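Long-range contacts in D-ribose pyranase (Bacillus subtilis, PDB 1OGE), which probably catalyses the interconversion of the beta-pyranose and beta-furanose forms of D-ribose, the first step of ribose breakdown: residues K23-D28 with K106-V111; L96-F101 with Y120-L125; A27-P32 with G115-Y120. All coordinates share one frame; numbering follows the deposited sequence.

Contact 1 of 3, residues K23-D28 with K106-V111. With RP5 (5-O-phosphono-beta-D-ribofuranose), chain G.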
loop_
_atom_site.group_PDB
_atom_site.type_symbol
_atom_site.label_atom_id
_atom_site.label_comp_id
_atom_site.label_asym_id
_atom_site.label_seq_id
_atom_site.Cartn_x
_atom_site.Cartn_y
_atom_site.Cartn_z
ATOM N N LYS A 23 -23.903 -9.704 6.274
ATOM C CA LYS A 23 -24.919 -8.944 5.568
ATOM C C LYS A 23 -24.404 -8.193 4.350
ATOM O O LYS A 23 -23.244 -7.764 4.311
ATOM C CB LYS A 23 -25.546 -7.934 6.532
ATOM C CG LYS A 23 -26.017 -8.537 7.841
ATOM C CD LYS A 23 -26.444 -7.458 8.814
ATOM C CE LYS A 23 -26.885 -8.055 10.142
ATOM N NZ LYS A 23 -25.823 -8.913 10.743
ATOM N N ILE A 24 -25.275 -8.052 3.352
ATOM C CA ILE A 24 -24.962 -7.285 2.152
ATOM C C ILE A 24 -26.182 -6.393 1.925
ATOM O O ILE A 24 -27.287 -6.727 2.353
ATOM C CB ILE A 24 -24.705 -8.175 0.897
ATOM C CG1 ILE A 24 -25.997 -8.832 0.421
ATOM C CG2 ILE A 24 -23.653 -9.228 1.213
ATOM C CD1 ILE A 24 -25.849 -9.507 -0.937
ATOM N N VAL A 25 -25.981 -5.258 1.265
ATOM C CA VAL A 25 -27.067 -4.319 1.018
ATOM C C VAL A 25 -27.321 -4.091 -0.470
ATOM O O VAL A 25 -26.390 -4.062 -1.274
ATOM C CB VAL A 25 -26.754 -2.941 1.670
ATOM C CG1 VAL A 25 -27.898 -1.957 1.415
ATOM C CG2 VAL A 25 -26.504 -3.111 3.165
ATOM N N ILE A 26 -28.595 -3.950 -0.827
ATOM C CA ILE A 26 -28.994 -3.662 -2.200
ATOM C C ILE A 26 -29.602 -2.289 -2.036
ATOM O O ILE A 26 -30.561 -2.112 -1.283
ATOM C CB ILE A 26 -30.068 -4.632 -2.720
ATOM C CG1 ILE A 26 -29.504 -6.053 -2.760
ATOM C CG2 ILE A 26 -30.505 -4.211 -4.121
ATOM C CD1 ILE A 26 -30.521 -7.102 -3.193
ATOM N N ALA A 27 -29.041 -1.311 -2.730
ATOM C CA ALA A 27 -29.507 0.053 -2.575
ATOM C C ALA A 27 -30.040 0.697 -3.829
ATOM O O ALA A 27 -29.743 0.262 -4.941
ATOM C CB ALA A 27 -28.370 0.906 -2.020
ATOM N N ASP A 28 -30.842 1.741 -3.630
ATOM C CA ASP A 28 -31.366 2.504 -4.744
ATOM C C ASP A 28 -30.225 3.466 -5.080
ATOM O O ASP A 28 -29.197 3.459 -4.406
ATOM C CB ASP A 28 -32.648 3.250 -4.340
ATOM C CG ASP A 28 -32.461 4.147 -3.123
ATOM O OD1 ASP A 28 -33.336 4.109 -2.229
ATOM O OD2 ASP A 28 -31.459 4.893 -3.069
ATOM N N LYS A 106 -23.604 -0.032 8.166
ATOM C CA LYS A 106 -22.195 0.128 8.530
ATOM C C LYS A 106 -21.513 -1.222 8.761
ATOM O O LYS A 106 -20.290 -1.328 8.664
ATOM C CB LYS A 106 -22.067 0.990 9.793
ATOM C CG LYS A 106 -22.607 2.407 9.632
ATOM C CD LYS A 106 -22.674 3.164 10.961
ATOM C CE LYS A 106 -21.290 3.447 11.534
ATOM N NZ LYS A 106 -21.375 4.132 12.859
ATOM N N ASP A 107 -22.305 -2.247 9.068
ATOM C CA ASP A 107 -21.775 -3.589 9.319
ATOM C C ASP A 107 -21.847 -4.496 8.097
ATOM O O ASP A 107 -21.462 -5.667 8.163
ATOM C CB ASP A 107 -22.539 -4.259 10.465
ATOM C CG ASP A 107 -22.389 -3.522 11.776
ATOM O OD1 ASP A 107 -21.232 -3.243 12.163
ATOM O OD2 ASP A 107 -23.422 -3.227 12.421
ATOM N N ALA A 108 -22.343 -3.960 6.986
ATOM C CA ALA A 108 -22.475 -4.733 5.758
ATOM C C ALA A 108 -21.126 -4.986 5.094
ATOM O O ALA A 108 -20.222 -4.154 5.174
ATOM C CB ALA A 108 -23.402 -4.015 4.790
ATOM N N LYS A 109 -21.006 -6.141 4.440
ATOM C CA LYS A 109 -19.784 -6.520 3.743
ATOM C C LYS A 109 -19.671 -5.740 2.439
ATOM O O LYS A 109 -18.593 -5.619 1.861
ATOM C CB LYS A 109 -19.792 -8.026 3.445
ATOM C CG LYS A 109 -19.818 -8.898 4.688
ATOM C CD LYS A 109 -18.534 -8.730 5.494
ATOM C CE LYS A 109 -18.613 -9.427 6.846
ATOM N NZ LYS A 109 -17.342 -9.278 7.623
ATOM N N ALA A 110 -20.795 -5.217 1.965
ATOM C CA ALA A 110 -20.797 -4.447 0.735
ATOM C C ALA A 110 -22.170 -3.866 0.468
ATOM O O ALA A 110 -23.181 -4.320 1.021
ATOM C CB ALA A 110 -20.374 -5.323 -0.443
ATOM N N VAL A 111 -22.193 -2.846 -0.381
ATOM C CA VAL A 111 -23.432 -2.208 -0.768
ATOM C C VAL A 111 -23.479 -2.332 -2.281
ATOM O O VAL A 111 -22.512 -2.002 -2.972
ATOM C CB VAL A 111 -23.467 -0.716 -0.363
ATOM C CG1 VAL A 111 -24.738 -0.060 -0.902
ATOM C CG2 VAL A 111 -23.434 -0.583 1.156
HETATM C C1 RP5 G . -31.499 7.674 0.777
HETATM O O4 RP5 G . -32.438 8.721 0.863
HETATM C C2 RP5 G . -32.143 6.605 -0.105
HETATM O O2 RP5 G . -31.949 6.933 -1.471
HETATM C C3 RP5 G . -33.620 6.767 0.241
HETATM O O3 RP5 G . -34.375 6.318 -0.878
HETATM C C4 RP5 G . -33.744 8.268 0.543
HETATM C C5 RP5 G . -34.718 8.548 1.705
HETATM O O5 RP5 G . -34.808 9.963 1.985
HETATM P "P'" RP5 G . -35.869 10.769 1.132
HETATM O O1X RP5 G . -35.856 12.189 1.543
HETATM O O2X RP5 G . -35.502 10.672 -0.357
HETATM O O3X RP5 G . -37.270 10.190 1.345
HETATM O O1 RP5 G . -31.306 7.251 2.103
HETATM O O HOH W 1 -22.039 -8.450 7.843
#
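Lys23 and Lys109 open the contact through their backbones: Lys109 N donates to Lys23 O over 2.8 Å in an almost straight bond (174°). The same carbonyl also receives a CA-H...O approach from Ala108 and lies against CB and CG of Lys109, whose chain then bends at chi2 (-65°) and carries its amine off to Asp35 of a neighbouring subunit. At the amino side of the same residue, a water accepts from Lys23 N and donates to Asp107 O (2.9 Å), fastening the loop a second time. Ile24 brings mainly its backbone, CA lying 3.6 Å from Ala110 O. Val25 joins the two segments by backbone and side chain: its N donates to Ala110 O at 3.0 Å, and it forms a parallel bridge with Val111, the two side chains sharing one face of the sheet. Since CG2 of Val25 sits beside its own backbone N, it reaches back to Ala108 CB at 3.6 Å, while its CB meets CG2 of Val111. Ala27 follows on the same face, its CB 3.9 Å from Val111 CG1. The loop after helix 98-104 is thus led into strand 111-113, whose first residue, Val111, makes the parallel bridge. Strand 23-27 lies between strand 111-113 and the antiparallel strand 123-127; Ile24 and Ile26 face helix 51-61, whereas Val25 packs on Ile124.

Contact 2 of 3, residues L96-F101 with Y120-L125. With RP5 (5-O-phosphono-beta-D-ribofuranose), chain G.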
loop_
_atom_site.group_PDB
_atom_site.type_symbol
_atom_site.label_atom_id
_atom_site.label_comp_id
_atom_site.label_asym_id
_atom_site.label_seq_id
_atom_site.Cartn_x
_atom_site.Cartn_y
_atom_site.Cartn_z
ATOM N N LEU A 96 -37.579 -1.627 10.000
ATOM C CA LEU A 96 -37.022 -0.637 10.907
ATOM C C LEU A 96 -37.204 0.725 10.267
ATOM O O LEU A 96 -37.566 0.825 9.095
ATOM C CB LEU A 96 -35.527 -0.887 11.122
ATOM C CG LEU A 96 -35.090 -2.227 11.708
ATOM C CD1 LEU A 96 -33.572 -2.266 11.777
ATOM C CD2 LEU A 96 -35.692 -2.411 13.090
ATOM N N SER A 97 -36.959 1.772 11.040
ATOM C CA SER A 97 -37.070 3.123 10.517
ATOM C C SER A 97 -35.857 3.304 9.614
ATOM O O SER A 97 -34.794 2.734 9.873
ATOM C CB SER A 97 -37.032 4.146 11.657
ATOM O OG SER A 97 -35.791 4.098 12.345
ATOM N N HIS A 98 -36.016 4.090 8.556
ATOM C CA HIS A 98 -34.921 4.331 7.629
ATOM C C HIS A 98 -33.644 4.726 8.370
ATOM O O HIS A 98 -32.540 4.378 7.950
ATOM C CB HIS A 98 -35.303 5.430 6.640
ATOM C CG HIS A 98 -34.294 5.636 5.557
ATOM N ND1 HIS A 98 -33.916 4.631 4.692
ATOM C CD2 HIS A 98 -33.577 6.728 5.201
ATOM C CE1 HIS A 98 -33.010 5.096 3.850
ATOM N NE2 HIS A 98 -32.788 6.365 4.137
ATOM N N GLU A 99 -33.800 5.444 9.476
ATOM C CA GLU A 99 -32.657 5.887 10.266
ATOM C C GLU A 99 -31.881 4.736 10.887
ATOM O O GLU A 99 -30.652 4.708 10.821
ATOM C CB GLU A 99 -33.109 6.859 11.353
ATOM C CG GLU A 99 -33.643 8.162 10.792
ATOM C CD GLU A 99 -32.683 8.781 9.792
ATOM O OE1 GLU A 99 -31.512 9.014 10.164
ATOM O OE2 GLU A 99 -33.096 9.029 8.637
ATOM N N GLU A 100 -32.590 3.794 11.495
ATOM C CA GLU A 100 -31.930 2.645 12.100
ATOM C C GLU A 100 -31.336 1.803 10.976
ATOM O O GLU A 100 -30.263 1.216 11.124
ATOM C CB GLU A 100 -32.929 1.800 12.888
ATOM C CG GLU A 100 -33.743 2.567 13.910
ATOM C CD GLU A 100 -34.780 1.688 14.587
ATOM O OE1 GLU A 100 -34.384 0.798 15.374
ATOM O OE2 GLU A 100 -35.989 1.878 14.321
ATOM N N PHE A 101 -32.048 1.752 9.852
ATOM C CA PHE A 101 -31.611 0.994 8.686
ATOM C C PHE A 101 -30.211 1.417 8.251
ATOM O O PHE A 101 -29.330 0.577 8.066
ATOM C CB PHE A 101 -32.579 1.204 7.520
ATOM C CG PHE A 101 -32.215 0.429 6.285
ATOM C CD1 PHE A 101 -32.545 -0.919 6.173
ATOM C CD2 PHE A 101 -31.516 1.039 5.246
ATOM C CE1 PHE A 101 -32.187 -1.649 5.042
ATOM C CE2 PHE A 101 -31.150 0.319 4.109
ATOM C CZ PHE A 101 -31.486 -1.030 4.006
ATOM N N TYR A 120 -36.824 4.738 -0.690
ATOM C CA TYR A 120 -36.608 3.614 0.211
ATOM C C TYR A 120 -36.525 2.225 -0.423
ATOM O O TYR A 120 -36.872 1.219 0.206
ATOM C CB TYR A 120 -37.682 3.637 1.300
ATOM C CG TYR A 120 -37.860 5.013 1.909
ATOM C CD1 TYR A 120 -38.705 5.954 1.317
ATOM C CD2 TYR A 120 -37.146 5.392 3.045
ATOM C CE1 TYR A 120 -38.832 7.241 1.841
ATOM C CE2 TYR A 120 -37.264 6.677 3.576
ATOM C CZ TYR A 120 -38.109 7.595 2.969
ATOM O OH TYR A 120 -38.228 8.865 3.489
ATOM N N ALA A 121 -36.059 2.168 -1.666
ATOM C CA ALA A 121 -35.905 0.890 -2.345
ATOM C C ALA A 121 -34.537 0.340 -1.946
ATOM O O ALA A 121 -33.610 0.307 -2.757
ATOM C CB ALA A 121 -35.984 1.075 -3.857
ATOM N N ASN A 122 -34.421 -0.063 -0.680
ATOM C CA ASN A 122 -33.182 -0.616 -0.136
ATOM C C ASN A 122 -33.505 -1.778 0.796
ATOM O O ASN A 122 -34.566 -1.811 1.415
ATOM C CB ASN A 122 -32.405 0.428 0.683
ATOM C CG ASN A 122 -32.236 1.751 -0.040
ATOM O OD1 ASN A 122 -33.058 2.657 0.106
ATOM N ND2 ASN A 122 -31.172 1.871 -0.827
ATOM N N CYS A 123 -32.587 -2.732 0.901
ATOM C CA CYS A 123 -32.787 -3.856 1.807
ATOM C C CYS A 123 -31.468 -4.532 2.154
ATOM O O CYS A 123 -30.507 -4.487 1.387
ATOM C CB CYS A 123 -33.759 -4.883 1.211
ATOM S SG CYS A 123 -33.077 -5.934 -0.076
ATOM N N ILE A 124 -31.438 -5.144 3.330
ATOM C CA ILE A 124 -30.267 -5.853 3.819
ATOM C C ILE A 124 -30.558 -7.351 3.812
ATOM O O ILE A 124 -31.538 -7.797 4.410
ATOM C CB ILE A 124 -29.925 -5.425 5.274
ATOM C CG1 ILE A 124 -29.351 -4.006 5.281
ATOM C CG2 ILE A 124 -28.947 -6.415 5.907
ATOM C CD1 ILE A 124 -29.052 -3.478 6.684
ATOM N N LEU A 125 -29.724 -8.123 3.125
ATOM C CA LEU A 125 -29.903 -9.576 3.091
ATOM C C LEU A 125 -28.921 -10.206 4.066
ATOM O O LEU A 125 -27.712 -10.005 3.955
ATOM C CB LEU A 125 -29.637 -10.136 1.693
ATOM C CG LEU A 125 -30.505 -9.649 0.541
ATOM C CD1 LEU A 125 -30.133 -10.421 -0.711
ATOM C CD2 LEU A 125 -31.976 -9.852 0.874
HETATM C C1 RP5 G . -31.499 7.674 0.777
HETATM O O4 RP5 G . -32.438 8.721 0.863
HETATM C C2 RP5 G . -32.143 6.605 -0.105
HETATM O O2 RP5 G . -31.949 6.933 -1.471
HETATM C C3 RP5 G . -33.620 6.767 0.241
HETATM O O3 RP5 G . -34.375 6.318 -0.878
HETATM C C4 RP5 G . -33.744 8.268 0.543
HETATM C C5 RP5 G . -34.718 8.548 1.705
HETATM O O5 RP5 G . -34.808 9.963 1.985
HETATM P "P'" RP5 G . -35.869 10.769 1.132
HETATM O O1X RP5 G . -35.856 12.189 1.543
HETATM O O2X RP5 G . -35.502 10.672 -0.357
HETATM O O3X RP5 G . -37.270 10.190 1.345
HETATM O O1 RP5 G . -31.306 7.251 2.103
#
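Tyr120 turns the edge of its ring onto a face of the His98 imidazole, a T-shaped pair in which both members also touch the bound ribose 5-phosphate. The centroids are 5.0 Å apart and the planes stand at 84°, with Tyr120 CD2 off-centre over the imidazole, 3.7 Å from His98 ND1. CG of His98 lies anti to the backbone N (chi1 -174°), which carries the ring from the first turn of the helix toward the sugar. There His98 NE2 and O1 of the ligand share a hydrogen bond of 2.7 Å, O1 lying near the plane of the ring. Tyr120 offers the ligand a ring face instead, its CE2 resting 3.7 Å from C5. With Tyr120 over one face and the ligand bonded at the edge, the imidazole is probably restricted in its rotation. One helical turn on, Phe101 fills the apolar half of the contact: its CE2 meets CB of Asn122, and its CE1 meets CG1 of Ile124 at 3.7 Å. Ser97 and Glu100 form a capping box, though both of its backbone N-H bonds are weak. The helix start and the turn entering strand 123-127 together make one wall of the substrate site of this RbsD-family enzyme.

Contact 3 of 3, residues A27-P32 with G115-Y120. With RP5 (5-O-phosphono-beta-D-ribofuranose), chain G.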
loop_
_atom_site.group_PDB
_atom_site.type_symbol
_atom_site.label_atom_id
_atom_site.label_comp_id
_atom_site.label_asym_id
_atom_site.label_seq_id
_atom_site.Cartn_x
_atom_site.Cartn_y
_atom_site.Cartn_z
ATOM N N ALA A 27 -29.041 -1.311 -2.730
ATOM C CA ALA A 27 -29.507 0.053 -2.575
ATOM C C ALA A 27 -30.040 0.697 -3.829
ATOM O O ALA A 27 -29.743 0.262 -4.941
ATOM C CB ALA A 27 -28.370 0.906 -2.020
ATOM N N ASP A 28 -30.842 1.741 -3.630
ATOM C CA ASP A 28 -31.366 2.504 -4.744
ATOM C C ASP A 28 -30.225 3.466 -5.080
ATOM O O ASP A 28 -29.197 3.459 -4.406
ATOM C CB ASP A 28 -32.648 3.250 -4.340
ATOM C CG ASP A 28 -32.461 4.147 -3.123
ATOM O OD1 ASP A 28 -33.336 4.109 -2.229
ATOM O OD2 ASP A 28 -31.459 4.893 -3.069
ATOM N N ALA A 29 -30.394 4.285 -6.110
ATOM C CA ALA A 29 -29.340 5.202 -6.522
ATOM C C ALA A 29 -28.963 6.303 -5.520
ATOM O O ALA A 29 -27.938 6.967 -5.691
ATOM C CB ALA A 29 -29.712 5.834 -7.858
ATOM N N GLY A 30 -29.766 6.489 -4.476
ATOM C CA GLY A 30 -29.482 7.551 -3.526
ATOM C C GLY A 30 -28.921 7.189 -2.163
ATOM O O GLY A 30 -28.406 8.061 -1.466
ATOM N N LEU A 31 -29.011 5.923 -1.770
ATOM C CA LEU A 31 -28.512 5.520 -0.463
ATOM C C LEU A 31 -27.023 5.823 -0.272
ATOM O O LEU A 31 -26.193 5.434 -1.094
ATOM C CB LEU A 31 -28.726 4.025 -0.237
ATOM C CG LEU A 31 -28.340 3.572 1.176
ATOM C CD1 LEU A 31 -29.405 4.053 2.141
ATOM C CD2 LEU A 31 -28.209 2.055 1.250
ATOM N N PRO A 32 -26.672 6.530 0.815
ATOM C CA PRO A 32 -25.267 6.855 1.088
ATOM C C PRO A 32 -24.566 5.583 1.583
ATOM O O PRO A 32 -25.196 4.729 2.217
ATOM C CB PRO A 32 -25.369 7.917 2.178
ATOM C CG PRO A 32 -26.585 7.458 2.956
ATOM C CD PRO A 32 -27.557 7.125 1.834
ATOM N N GLY A 115 -29.834 0.962 -10.224
ATOM C CA GLY A 115 -30.216 2.209 -10.860
ATOM C C GLY A 115 -31.610 2.625 -10.431
ATOM O O GLY A 115 -32.216 3.510 -11.037
ATOM N N GLU A 116 -32.113 1.991 -9.375
ATOM C CA GLU A 116 -33.450 2.267 -8.858
ATOM C C GLU A 116 -33.623 3.718 -8.415
ATOM O O GLU A 116 -32.899 4.204 -7.539
ATOM C CB GLU A 116 -33.749 1.332 -7.684
ATOM C CG GLU A 116 -35.205 1.312 -7.240
ATOM C CD GLU A 116 -36.137 0.810 -8.331
ATOM O OE1 GLU A 116 -35.925 -0.314 -8.834
ATOM O OE2 GLU A 116 -37.084 1.542 -8.686
ATOM N N PHE A 117 -34.589 4.401 -9.022
ATOM C CA PHE A 117 -34.879 5.795 -8.697
ATOM C C PHE A 117 -36.193 5.957 -7.940
ATOM O O PHE A 117 -36.988 6.841 -8.253
ATOM C CB PHE A 117 -34.926 6.645 -9.970
ATOM C CG PHE A 117 -33.642 7.371 -10.268
ATOM C CD1 PHE A 117 -32.429 6.686 -10.325
ATOM C CD2 PHE A 117 -33.647 8.744 -10.513
ATOM C CE1 PHE A 117 -31.239 7.359 -10.620
ATOM C CE2 PHE A 117 -32.462 9.427 -10.810
ATOM C CZ PHE A 117 -31.256 8.732 -10.864
ATOM N N THR A 118 -36.428 5.098 -6.955
ATOM C CA THR A 118 -37.643 5.195 -6.153
ATOM C C THR A 118 -37.272 5.198 -4.674
ATOM O O THR A 118 -36.302 4.558 -4.265
ATOM C CB THR A 118 -38.626 4.030 -6.422
ATOM O OG1 THR A 118 -38.056 2.796 -5.968
ATOM C CG2 THR A 118 -38.943 3.939 -7.903
ATOM N N PRO A 119 -38.043 5.928 -3.856
ATOM C CA PRO A 119 -37.855 6.068 -2.409
ATOM C C PRO A 119 -37.784 4.774 -1.609
ATOM O O PRO A 119 -38.576 3.849 -1.812
ATOM C CB PRO A 119 -39.054 6.920 -1.988
ATOM C CG PRO A 119 -39.307 7.759 -3.194
ATOM C CD PRO A 119 -39.176 6.756 -4.311
ATOM N N TYR A 120 -36.824 4.738 -0.690
ATOM C CA TYR A 120 -36.608 3.614 0.211
ATOM C C TYR A 120 -36.525 2.225 -0.423
ATOM O O TYR A 120 -36.872 1.219 0.206
ATOM C CB TYR A 120 -37.682 3.637 1.300
ATOM C CG TYR A 120 -37.860 5.013 1.909
ATOM C CD1 TYR A 120 -38.705 5.954 1.317
ATOM C CD2 TYR A 120 -37.146 5.392 3.045
ATOM C CE1 TYR A 120 -38.832 7.241 1.841
ATOM C CE2 TYR A 120 -37.264 6.677 3.576
ATOM C CZ TYR A 120 -38.109 7.595 2.969
ATOM O OH TYR A 120 -38.228 8.865 3.489
HETATM C C1 RP5 G . -31.499 7.674 0.777
HETATM O O4 RP5 G . -32.438 8.721 0.863
HETATM C C2 RP5 G . -32.143 6.605 -0.105
HETATM O O2 RP5 G . -31.949 6.933 -1.471
HETATM C C3 RP5 G . -33.620 6.767 0.241
HETATM O O3 RP5 G . -34.375 6.318 -0.878
HETATM C C4 RP5 G . -33.744 8.268 0.543
HETATM C C5 RP5 G . -34.718 8.548 1.705
HETATM O O5 RP5 G . -34.808 9.963 1.985
HETATM P "P'" RP5 G . -35.869 10.769 1.132
HETATM O O1X RP5 G . -35.856 12.189 1.543
HETATM O O2X RP5 G . -35.502 10.672 -0.357
HETATM O O3X RP5 G . -37.270 10.190 1.345
HETATM O O1 RP5 G . -31.306 7.251 2.103
#
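An Asx turn at Asp28 shapes the sugar-binding loop, and the loop of Glu116 is tied to it: Ala29 N donates to Glu116 O at 2.9 Å, almost straight (178°) and in the carbonyl plane. That carbonyl lies 3.3 Å from Asp28 CB, while Ala29 CB touches CE1 of Phe117 at 3.5 Å. With CG between its backbone N and carbonyl carbon (chi1 55°), Asp28 folds its carboxylate back over its own loop. OD2 accepts from Gly30 N (2.7 Å) and Leu31 N (3.0 Å). The O2 hydroxyl of ribose 5-phosphate donates to the same Asp28 OD2 at 2.6 Å. OD1 receives the O3 hydroxyl at 2.8 Å, and O3 accepts from Tyr120 N, so the two loops grip one diol. Replacing Asp28 by an alanine is likely to leave both hydroxyls without this acceptor and the Gly30 and Leu31 amides without the oxygen that shapes the turn. His20 of a neighbouring subunit, the inferred proton donor, completes the site, and Phe117 meets Phe131 of that same subunit. The two loops leave the neighbouring parallel strands 23-27 and 111-113, and the side-chain OE1 of Glu116 accepts from Phe51 N at the start of helix 51-61.

Overall arrangement
The three contacts have centres about 10 Å (contacts 1 and 2), 11 Å (2 and 3) and 13 Å (1 and 3) apart. Contact 1 pairs strand 23-27 with the approach to strand 111-113; contact 3 continues from it, sharing Ala27 and Asp28, into the loops beyond. Contact 2 involves the neighbour on the other edge of strand 23-27, antiparallel strand 123-127, with helix 98-104 packed on it, and shares Tyr120 with contact 3. Along the chain come 23-28 and the overlapping 27-32, then 96-101, 106-111, 115-120 and 120-125, so contact 2 alternates with the others. The principle is general: a sheet assembled from distant segments gathers loops around one ligand, which all three contacts touch.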